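PDB 3NNB: alginate lyase from Bacteroides ovatus, which probably breaks down alginate, a polyuronate, by beta-elimination at its glycosidic bonds. Local coordinates for residues A[166-169]-A[170-173]; A[197-200]-A[201-204]; A[271-274]-A[275-279]; A[334-337]-A[338-342]. One frame throughout, in Å; residues are numbered along the deposited sequence.

The four contacts follow one another along the chain, all at or within helices. Contact 1 opens helix 171-180, with its centre about 4 Å from the centre of the chain. Contact 2 spans two middle turns of the next helix, 189-208. Their centres are about 14 Å apart and they touch through Phe171, Ile168, Trp198, Phe199 and Leu202. Contact 3 opens helix 274-293 and contact 4 opens helix 336-351. These two pack their helix starts together, with centres about 10 Å apart. Contact 2 lies across the chain's centre from them, about 31 Å from contact 3 and 35 Å from contact 4, centre to centre. Contact 1 lies in the core; contact 3 borders a citrate.

Contact 1: A[166-169]-A[170-173]; sequences IDIY and SFTE
Tyr169 O is gripped twice by Thr172. The hydroxyl Thr172 OG1 donates to Tyr169 O at 2.8 Å, nearly along the C=O axis. The amide Thr172 N gives a second bond to Tyr169 O at 3.0 Å. Thr172 OG1 reaches this oxygen because it sits between its own backbone N and carbonyl carbon (chi1 60°). Just before, Phe171 N donates to Ile168 O at 2.9 Å. The same two residues meet through their side chains. Ile168 CB lies over one face of the Phe171 ring, 4.0 Å from its centroid, as a CH-pi contact. Ile168 CG2 continues along that face to Phe171 CE2, 3.8 Å away. With an alanine in place of Phe171, Ile168 would probably lose the face it rests on, and a gap would open toward Trp198. A water accepts from Ser170 N at 2.9 Å and donates to Asp167 O. Outside the segments, Tyr169 OH bonds to Asp287 and Ser170 OG to Ser105. The arrangement is a type I beta turn, Ile168 to Phe171, that leads the chain into helix 171-180.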
loop_
_atom_site.group_PDB
_atom_site.type_symbol
_atom_site.label_atom_id
_atom_site.label_comp_id
_atom_site.label_asym_id
_atom_site.label_seq_id
_atom_site.Cartn_x
_atom_site.Cartn_y
_atom_site.Cartn_z
ATOM N N ILE A 166 1.977 7.671 -4.454
ATOM C CA ILE A 166 1.078 6.553 -4.161
ATOM C C ILE A 166 1.559 5.267 -4.848
ATOM O O ILE A 166 1.231 4.172 -4.397
ATOM C CB ILE A 166 -0.419 6.903 -4.492
ATOM C CG1 ILE A 166 -1.401 6.081 -3.641
ATOM C CG2 ILE A 166 -0.746 6.698 -6.008
ATOM C CD1 ILE A 166 -1.413 6.427 -2.166
ATOM N N ASP A 167 2.287 5.397 -5.961
ATOM C CA ASP A 167 2.735 4.227 -6.734
ATOM C C ASP A 167 3.510 3.225 -5.880
ATOM O O ASP A 167 3.491 2.025 -6.161
ATOM C CB ASP A 167 3.636 4.627 -7.905
ATOM C CG ASP A 167 2.904 5.378 -9.027
ATOM O OD1 ASP A 167 1.750 5.802 -8.829
ATOM O OD2 ASP A 167 3.527 5.583 -10.097
ATOM N N ILE A 168 4.246 3.715 -4.867
ATOM C CA ILE A 168 5.116 2.860 -4.073
ATOM C C ILE A 168 4.543 2.508 -2.730
ATOM O O ILE A 168 5.239 2.016 -1.865
ATOM C CB ILE A 168 6.539 3.473 -3.896
ATOM C CG1 ILE A 168 6.530 4.869 -3.256
ATOM C CG2 ILE A 168 7.273 3.446 -5.240
ATOM C CD1 ILE A 168 7.900 5.232 -2.559
ATOM N N TYR A 169 3.244 2.781 -2.521
ATOM C CA TYR A 169 2.639 2.538 -1.208
ATOM C C TYR A 169 2.854 1.069 -0.734
ATOM O O TYR A 169 3.042 0.836 0.463
ATOM C CB TYR A 169 1.159 2.863 -1.201
ATOM C CG TYR A 169 0.567 2.811 0.201
ATOM C CD1 TYR A 169 0.606 3.932 1.014
ATOM C CD2 TYR A 169 0.030 1.633 0.725
ATOM C CE1 TYR A 169 0.116 3.896 2.303
ATOM C CE2 TYR A 169 -0.469 1.589 2.014
ATOM C CZ TYR A 169 -0.416 2.736 2.797
ATOM O OH TYR A 169 -0.904 2.675 4.107
ATOM N N SER A 170 2.821 0.108 -1.657
ATOM C CA SER A 170 3.057 -1.298 -1.315
ATOM C C SER A 170 4.444 -1.592 -0.705
ATOM O O SER A 170 4.629 -2.658 -0.097
ATOM C CB SER A 170 2.807 -2.234 -2.503
ATOM O OG SER A 170 3.777 -2.061 -3.497
ATOM N N PHE A 171 5.393 -0.649 -0.798
ATOM C CA PHE A 171 6.670 -0.833 -0.138
ATOM C C PHE A 171 6.500 -0.911 1.383
ATOM O O PHE A 171 7.333 -1.496 2.086
ATOM C CB PHE A 171 7.649 0.278 -0.508
ATOM C CG PHE A 171 8.219 0.193 -1.892
ATOM C CD1 PHE A 171 7.842 -0.768 -2.832
ATOM C CD2 PHE A 171 9.145 1.150 -2.275
ATOM C CE1 PHE A 171 8.436 -0.791 -4.112
ATOM C CE2 PHE A 171 9.711 1.117 -3.529
ATOM C CZ PHE A 171 9.355 0.142 -4.446
ATOM N N THR A 172 5.414 -0.348 1.900
ATOM C CA THR A 172 5.131 -0.431 3.343
ATOM C C THR A 172 5.024 -1.884 3.790
ATOM O O THR A 172 5.626 -2.289 4.803
ATOM C CB THR A 172 3.889 0.375 3.742
ATOM O OG1 THR A 172 2.732 -0.116 3.050
ATOM C CG2 THR A 172 4.145 1.908 3.539
ATOM N N GLU A 173 4.308 -2.682 3.015
ATOM C CA GLU A 173 4.151 -4.093 3.246
ATOM C C GLU A 173 5.393 -4.898 2.841
ATOM O O GLU A 173 5.817 -5.796 3.559
ATOM C CB GLU A 173 2.916 -4.604 2.469
ATOM C CG GLU A 173 2.641 -6.032 2.658
ATOM C CD GLU A 173 1.302 -6.492 2.041
ATOM O OE1 GLU A 173 0.709 -5.703 1.293
ATOM O OE2 GLU A 173 0.940 -7.678 2.284
HETATM O O HOH W 1 2.475 0.107 -4.568
#

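Contact 2: A[197-200]-A[201-204]; sequences EWFT and QLVE
Leu202 rests on two aromatic side chains one turn back in the same helix. Its CD2 lies 3.8 Å from Trp198 CZ3. The same methyl is 4.1 Å from Phe199 CD1. In Leu202, chi1 of -180° takes CG outward, and chi2 of 65° turns CD2 back toward the two rings. Phe199 and Leu202 run side by side, while Trp198 crosses Leu202 at a slant. Trp198 also covers its neighbour: its CE3 sits over the centre of one face of the Phe199 ring.

The backbone polar groups are paired in the regular i to i+4 way. Gln201 N donates to Glu197 O at 3.1 Å, and Leu202 N donates to Trp198 O at 2.9 Å. Val203 N to Phe199 O and Glu204 N to Thr200 O follow, both at 3.0 Å. All four bonds are close to straight. Aliphatic carbons shield some of these acceptors. Val203 CG2 comes to 3.3 Å from Phe199 O, and Gln201 CG to 3.5 Å from Glu197 O. Two polar side-chain ends have partners beyond the segments. The indole NE1 of buried Trp198 is bonded to Met142 O. Thr200 OG1 bonds back to Lys196 O, again within the helix. Further on, Glu204 O accepts from Thr208 OG1.

Glu197, Gln201 and Glu204 belong to the exposed side of helix 189-208. On the buried side, Trp198 and Phe199 pack against helix 171-180, and Leu202 and Val203 meet Tyr233 of helix 221-236.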
loop_
_atom_site.group_PDB
_atom_site.type_symbol
_atom_site.label_atom_id
_atom_site.label_comp_id
_atom_site.label_asym_id
_atom_site.label_seq_id
_atom_site.Cartn_x
_atom_site.Cartn_y
_atom_site.Cartn_z
ATOM N N GLU A 197 19.936 1.570 2.821
ATOM C CA GLU A 197 20.552 2.752 2.188
ATOM C C GLU A 197 19.639 3.337 1.103
ATOM O O GLU A 197 19.485 4.540 1.007
ATOM C CB GLU A 197 21.944 2.435 1.626
ATOM C CG GLU A 197 23.019 2.341 2.731
ATOM C CD GLU A 197 24.419 2.010 2.228
ATOM O OE1 GLU A 197 24.591 1.775 1.024
ATOM O OE2 GLU A 197 25.347 1.993 3.060
ATOM N N TRP A 198 19.007 2.470 0.305
ATOM C CA TRP A 198 18.040 2.945 -0.703
ATOM C C TRP A 198 16.879 3.693 -0.044
ATOM O O TRP A 198 16.551 4.821 -0.441
ATOM C CB TRP A 198 17.523 1.780 -1.550
ATOM C CG TRP A 198 16.788 2.217 -2.783
ATOM C CD1 TRP A 198 17.316 2.306 -4.048
ATOM C CD2 TRP A 198 15.404 2.553 -2.907
ATOM N NE1 TRP A 198 16.373 2.714 -4.921
ATOM C CE2 TRP A 198 15.183 2.867 -4.264
ATOM C CE3 TRP A 198 14.333 2.599 -2.023
ATOM C CZ2 TRP A 198 13.956 3.247 -4.746
ATOM C CZ3 TRP A 198 13.111 2.976 -2.505
ATOM C CH2 TRP A 198 12.932 3.293 -3.863
ATOM N N PHE A 199 16.277 3.098 0.996
ATOM C CA PHE A 199 15.146 3.723 1.667
ATOM C C PHE A 199 15.607 4.988 2.410
ATOM O O PHE A 199 14.836 5.902 2.567
ATOM C CB PHE A 199 14.420 2.732 2.594
ATOM C CG PHE A 199 13.392 1.911 1.868
ATOM C CD1 PHE A 199 12.128 2.451 1.591
ATOM C CD2 PHE A 199 13.710 0.634 1.349
ATOM C CE1 PHE A 199 11.203 1.743 0.879
ATOM C CE2 PHE A 199 12.767 -0.059 0.627
ATOM C CZ PHE A 199 11.508 0.497 0.389
ATOM N N THR A 200 16.850 5.038 2.881
ATOM C CA THR A 200 17.368 6.250 3.572
ATOM C C THR A 200 17.388 7.397 2.568
ATOM O O THR A 200 16.954 8.500 2.883
ATOM C CB THR A 200 18.770 6.019 4.148
ATOM O OG1 THR A 200 18.722 5.041 5.213
ATOM C CG2 THR A 200 19.369 7.311 4.641
ATOM N N GLN A 201 17.874 7.120 1.349
ATOM C CA GLN A 201 17.893 8.095 0.286
ATOM C C GLN A 201 16.516 8.517 -0.161
ATOM O O GLN A 201 16.241 9.689 -0.383
ATOM C CB GLN A 201 18.706 7.617 -0.879
ATOM C CG GLN A 201 20.179 7.592 -0.587
ATOM C CD GLN A 201 20.955 7.094 -1.805
ATOM O OE1 GLN A 201 21.063 5.910 -2.027
ATOM N NE2 GLN A 201 21.463 8.006 -2.593
ATOM N N LEU A 202 15.608 7.568 -0.272
ATOM C CA LEU A 202 14.221 7.917 -0.567
ATOM C C LEU A 202 13.615 8.862 0.468
ATOM O O LEU A 202 12.972 9.834 0.108
ATOM C CB LEU A 202 13.372 6.647 -0.677
ATOM C CG LEU A 202 11.894 6.887 -0.992
ATOM C CD1 LEU A 202 11.682 7.529 -2.402
ATOM C CD2 LEU A 202 11.041 5.648 -0.805
ATOM N N VAL A 203 13.796 8.561 1.748
ATOM C CA VAL A 203 13.309 9.411 2.837
ATOM C C VAL A 203 13.911 10.823 2.794
ATOM O O VAL A 203 13.154 11.809 2.926
ATOM C CB VAL A 203 13.470 8.772 4.236
ATOM C CG1 VAL A 203 13.127 9.857 5.361
ATOM C CG2 VAL A 203 12.554 7.493 4.361
ATOM N N GLU A 204 15.202 10.915 2.507
ATOM C CA GLU A 204 15.839 12.209 2.272
ATOM C C GLU A 204 15.168 12.973 1.136
ATOM O O GLU A 204 14.934 14.170 1.252
ATOM C CB GLU A 204 17.328 12.029 1.981
ATOM C CG GLU A 204 18.099 11.678 3.243
ATOM C CD GLU A 204 19.560 11.387 2.994
ATOM O OE1 GLU A 204 19.968 11.154 1.854
ATOM O OE2 GLU A 204 20.287 11.380 3.993
#

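Contact 3: A[271-274]-A[275-279]; sequences RTTA and LGYTI
The chain turns into a helix at Thr273, the N-cap residue, whose carbonyl O accepts from Tyr277 N at 2.9 Å. One residue on, Ala274 O takes two bonds from Thr278. Thr278 N donates to Ala274 O at 3.1 Å and Thr278 OG1 to the same oxygen at 2.9 Å. The two donors come from opposite faces of the carbonyl plane. The hydroxyl can reach back because it is anti to its own carbonyl carbon (chi1 -71°).

Arg271 folds over the Tyr277 ring. Its chain bends at chi2 and chi3, and the guanidinium lies flat on one ring face with the centres 4.2 Å apart and the planes at 24°. Arg271 NH1 stands over the ring centre, so this is a stacked cation-pi pair. Nearer the backbone, Arg271 CB is 3.9 Å from Tyr277 CD2. Thr273 OG1 meets the ring obliquely, 3.2 Å from Tyr277 CD2.

This is the N-terminal turn of helix 274-293 in a largely helical protein, whose family is grouped with the six-hairpin helical toroids. The side chain of Thr273 makes no capping bond; its OG1 is hydrogen-bonded to a glycerol. Gln332 OE1 accepts from Gly276 N instead.

The polar ends reach a pocket occupied by citrate, which like the glycerol is probably from the crystallisation liquor. Arg271 NH2 bonds to the citrate and forms a salt bridge with Asp86, while Tyr277 OH bonds to Tyr69 OH.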
loop_
_atom_site.group_PDB
_atom_site.type_symbol
_atom_site.label_atom_id
_atom_site.label_comp_id
_atom_site.label_asym_id
_atom_site.label_seq_id
_atom_site.Cartn_x
_atom_site.Cartn_y
_atom_site.Cartn_z
ATOM N N ARG A 271 -15.613 11.230 -5.348
ATOM C CA ARG A 271 -15.012 10.491 -6.470
ATOM C C ARG A 271 -15.977 9.581 -7.211
ATOM O O ARG A 271 -17.024 9.192 -6.680
ATOM C CB ARG A 271 -13.842 9.653 -5.963
ATOM C CG ARG A 271 -12.766 10.480 -5.192
ATOM C CD ARG A 271 -12.123 11.576 -6.026
ATOM N NE ARG A 271 -11.353 10.989 -7.104
ATOM C CZ ARG A 271 -10.104 10.555 -6.993
ATOM N NH1 ARG A 271 -9.441 10.624 -5.824
ATOM N NH2 ARG A 271 -9.501 10.016 -8.048
ATOM N N THR A 272 -15.598 9.181 -8.455
ATOM C CA THR A 272 -16.411 8.228 -9.207
ATOM C C THR A 272 -16.380 6.836 -8.600
ATOM O O THR A 272 -17.306 6.047 -8.799
ATOM C CB THR A 272 -16.039 8.138 -10.691
ATOM O OG1 THR A 272 -14.713 7.681 -10.797
ATOM C CG2 THR A 272 -16.172 9.482 -11.399
ATOM N N THR A 273 -15.330 6.542 -7.827
ATOM C CA THR A 273 -15.291 5.341 -7.000
ATOM C C THR A 273 -15.293 5.702 -5.509
ATOM O O THR A 273 -14.345 5.416 -4.776
ATOM C CB THR A 273 -14.106 4.413 -7.387
ATOM O OG1 THR A 273 -12.851 5.125 -7.317
ATOM C CG2 THR A 273 -14.265 3.847 -8.806
ATOM N N ALA A 274 -16.368 6.355 -5.064
ATOM C CA ALA A 274 -16.441 6.829 -3.713
ATOM C C ALA A 274 -16.388 5.730 -2.650
ATOM O O ALA A 274 -15.823 5.931 -1.588
ATOM C CB ALA A 274 -17.703 7.686 -3.559
ATOM N N LEU A 275 -16.974 4.550 -2.918
ATOM C CA LEU A 275 -16.868 3.474 -1.938
ATOM C C LEU A 275 -15.409 2.983 -1.913
ATOM O O LEU A 275 -14.825 2.759 -0.844
ATOM C CB LEU A 275 -17.808 2.345 -2.271
ATOM C CG LEU A 275 -17.803 1.154 -1.328
ATOM C CD1 LEU A 275 -18.208 1.577 0.075
ATOM C CD2 LEU A 275 -18.738 -0.022 -1.841
ATOM N N GLY A 276 -14.821 2.827 -3.085
ATOM C CA GLY A 276 -13.426 2.403 -3.176
ATOM C C GLY A 276 -12.439 3.314 -2.465
ATOM O O GLY A 276 -11.595 2.835 -1.724
ATOM N N TYR A 277 -12.567 4.614 -2.653
ATOM C CA TYR A 277 -11.665 5.550 -2.007
ATOM C C TYR A 277 -11.926 5.681 -0.486
ATOM O O TYR A 277 -10.983 5.917 0.284
ATOM C CB TYR A 277 -11.690 6.914 -2.713
ATOM C CG TYR A 277 -10.758 6.937 -3.899
ATOM C CD1 TYR A 277 -9.399 6.870 -3.717
ATOM C CD2 TYR A 277 -11.237 6.875 -5.222
ATOM C CE1 TYR A 277 -8.516 6.850 -4.802
ATOM C CE2 TYR A 277 -10.342 6.847 -6.315
ATOM C CZ TYR A 277 -8.997 6.858 -6.092
ATOM O OH TYR A 277 -8.115 6.783 -7.158
ATOM N N THR A 278 -13.191 5.595 -0.074
ATOM C CA THR A 278 -13.515 5.581 1.363
ATOM C C THR A 278 -12.752 4.406 2.009
ATOM O O THR A 278 -12.126 4.543 3.069
ATOM C CB THR A 278 -15.013 5.409 1.582
ATOM O OG1 THR A 278 -15.703 6.618 1.204
ATOM C CG2 THR A 278 -15.345 5.074 3.057
ATOM N N ILE A 279 -12.804 3.257 1.370
ATOM C CA ILE A 279 -12.117 2.052 1.882
ATOM C C ILE A 279 -10.572 2.146 1.790
ATOM O O ILE A 279 -9.879 1.755 2.694
ATOM C CB ILE A 279 -12.652 0.781 1.139
ATOM C CG1 ILE A 279 -14.108 0.542 1.525
ATOM C CG2 ILE A 279 -11.754 -0.449 1.412
ATOM C CD1 ILE A 279 -14.816 -0.517 0.665
#

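Contact 4: A[334-337]-A[338-342]; sequences KEWD and KKQEE
Gln340 lies along the Trp336 side chain, one helical turn on. Its CB is 3.6 Å from Trp336 O. Its CG sits over one face of the indole, 4.0 Å from the centroid of the five-membered ring, as a CH-pi contact. A bend at chi2 (-78°) sets Gln340 CD 4.1 Å from Trp336 CZ2, with amide and ring planes 32° apart. Gln340 NE2 then stands above the rim of the six-membered ring, 3.2 Å from Trp336 CZ2. At the tip, NE2 donates to Tyr320 O and OE1 accepts from Gly322 N, which fixes the amide's rotation. Gln340 N donates to Trp336 O at 2.9 Å.

Glu335, at the N-cap position of helix 336-351, forms a salt bridge with Lys338. Lys338 NZ meets Glu335 OE2 at 3.1 Å, from above the carboxylate plane. A water donates to Glu335 OE1 and accepts from both Lys338 NZ and Lys339 NZ. Lys339 NZ also pairs with Glu342 OE2 at 2.8 Å. An alanine in place of Glu335 would probably leave Lys338 without its salt-bridge mate and take away the carboxylate to which the water donates. Two carboxylates and two ammonium groups thus form a water-linked network, within which the charges are likely to balance.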
loop_
_atom_site.group_PDB
_atom_site.type_symbol
_atom_site.label_atom_id
_atom_site.label_comp_id
_atom_site.label_asym_id
_atom_site.label_seq_id
_atom_site.Cartn_x
_atom_site.Cartn_y
_atom_site.Cartn_z
ATOM N N LYS A 334 -17.487 0.999 -10.755
ATOM C CA LYS A 334 -17.006 -0.347 -10.994
ATOM C C LYS A 334 -16.752 -1.035 -9.668
ATOM O O LYS A 334 -16.851 -0.400 -8.624
ATOM C CB LYS A 334 -15.721 -0.291 -11.800
ATOM C CG LYS A 334 -14.615 0.517 -11.120
ATOM C CD LYS A 334 -13.320 0.617 -11.972
ATOM C CE LYS A 334 -12.185 1.327 -11.248
ATOM N NZ LYS A 334 -10.890 1.322 -11.978
ATOM N N GLU A 335 -16.401 -2.324 -9.723
ATOM C CA GLU A 335 -15.887 -3.043 -8.551
ATOM C C GLU A 335 -16.788 -3.028 -7.307
ATOM O O GLU A 335 -16.273 -3.114 -6.197
ATOM C CB GLU A 335 -14.511 -2.470 -8.200
ATOM C CG GLU A 335 -13.467 -2.703 -9.256
ATOM C CD GLU A 335 -12.102 -2.050 -8.980
ATOM O OE1 GLU A 335 -11.969 -1.065 -8.222
ATOM O OE2 GLU A 335 -11.117 -2.559 -9.532
ATOM N N TRP A 336 -18.109 -2.940 -7.477
ATOM C CA TRP A 336 -19.013 -2.960 -6.317
ATOM C C TRP A 336 -18.804 -4.174 -5.429
ATOM O O TRP A 336 -18.570 -4.045 -4.253
ATOM C CB TRP A 336 -20.482 -2.858 -6.762
ATOM C CG TRP A 336 -21.384 -2.839 -5.588
ATOM C CD1 TRP A 336 -22.083 -3.906 -5.088
ATOM C CD2 TRP A 336 -21.651 -1.738 -4.717
ATOM N NE1 TRP A 336 -22.760 -3.536 -3.946
ATOM C CE2 TRP A 336 -22.528 -2.198 -3.720
ATOM C CE3 TRP A 336 -21.273 -0.396 -4.710
ATOM C CZ2 TRP A 336 -23.010 -1.369 -2.712
ATOM C CZ3 TRP A 336 -21.731 0.418 -3.686
ATOM C CH2 TRP A 336 -22.606 -0.085 -2.702
ATOM N N ASP A 337 -18.921 -5.384 -5.992
ATOM C CA ASP A 337 -18.772 -6.585 -5.170
ATOM C C ASP A 337 -17.392 -6.707 -4.559
ATOM O O ASP A 337 -17.229 -7.075 -3.371
ATOM C CB ASP A 337 -19.079 -7.832 -6.016
ATOM C CG ASP A 337 -20.519 -7.950 -6.403
ATOM O OD1 ASP A 337 -21.382 -7.278 -5.835
ATOM O OD2 ASP A 337 -20.784 -8.778 -7.277
ATOM N N LYS A 338 -16.357 -6.406 -5.334
ATOM C CA LYS A 338 -14.985 -6.405 -4.809
ATOM C C LYS A 338 -14.825 -5.491 -3.585
ATOM O O LYS A 338 -14.184 -5.887 -2.610
ATOM C CB LYS A 338 -14.009 -6.012 -5.916
ATOM C CG LYS A 338 -12.584 -5.938 -5.553
ATOM C CD LYS A 338 -11.765 -5.362 -6.755
ATOM C CE LYS A 338 -10.327 -5.101 -6.363
ATOM N NZ LYS A 338 -9.634 -4.195 -7.329
ATOM N N LYS A 339 -15.357 -4.266 -3.665
ATOM C CA LYS A 339 -15.280 -3.302 -2.533
ATOM C C LYS A 339 -16.162 -3.661 -1.359
ATOM O O LYS A 339 -15.725 -3.474 -0.223
ATOM C CB LYS A 339 -15.526 -1.877 -3.008
ATOM C CG LYS A 339 -14.469 -1.399 -4.015
ATOM C CD LYS A 339 -13.034 -1.573 -3.528
ATOM C CE LYS A 339 -12.058 -1.209 -4.632
ATOM N NZ LYS A 339 -10.630 -1.488 -4.197
ATOM N N GLN A 340 -17.352 -4.260 -1.607
ATOM C CA GLN A 340 -18.119 -4.859 -0.505
ATOM C C GLN A 340 -17.268 -5.890 0.272
ATOM O O GLN A 340 -17.218 -5.858 1.488
ATOM C CB GLN A 340 -19.397 -5.504 -1.036
ATOM C CG GLN A 340 -20.460 -4.476 -1.396
ATOM C CD GLN A 340 -21.167 -3.936 -0.163
ATOM O OE1 GLN A 340 -21.368 -4.689 0.800
ATOM N NE2 GLN A 340 -21.563 -2.664 -0.183
ATOM N N GLU A 341 -16.592 -6.794 -0.447
ATOM C CA GLU A 341 -15.730 -7.767 0.197
ATOM C C GLU A 341 -14.600 -7.089 0.977
ATOM O O GLU A 341 -14.351 -7.419 2.136
ATOM C CB GLU A 341 -15.171 -8.754 -0.824
ATOM C CG GLU A 341 -14.275 -9.774 -0.160
ATOM C CD GLU A 341 -13.694 -10.807 -1.128
ATOM O OE1 GLU A 341 -13.641 -10.495 -2.329
ATOM O OE2 GLU A 341 -13.274 -11.905 -0.681
ATOM N N GLU A 342 -13.931 -6.129 0.374
ATOM C CA GLU A 342 -12.874 -5.370 1.048
ATOM C C GLU A 342 -13.357 -4.697 2.331
ATOM O O GLU A 342 -12.646 -4.699 3.336
ATOM C CB GLU A 342 -12.273 -4.329 0.116
ATOM C CG GLU A 342 -11.436 -4.932 -0.986
ATOM C CD GLU A 342 -10.652 -3.856 -1.819
ATOM O OE1 GLU A 342 -10.267 -2.823 -1.250
ATOM O OE2 GLU A 342 -10.449 -4.059 -3.031
HETATM O O HOH W 2 -9.374 -1.454 -6.718
#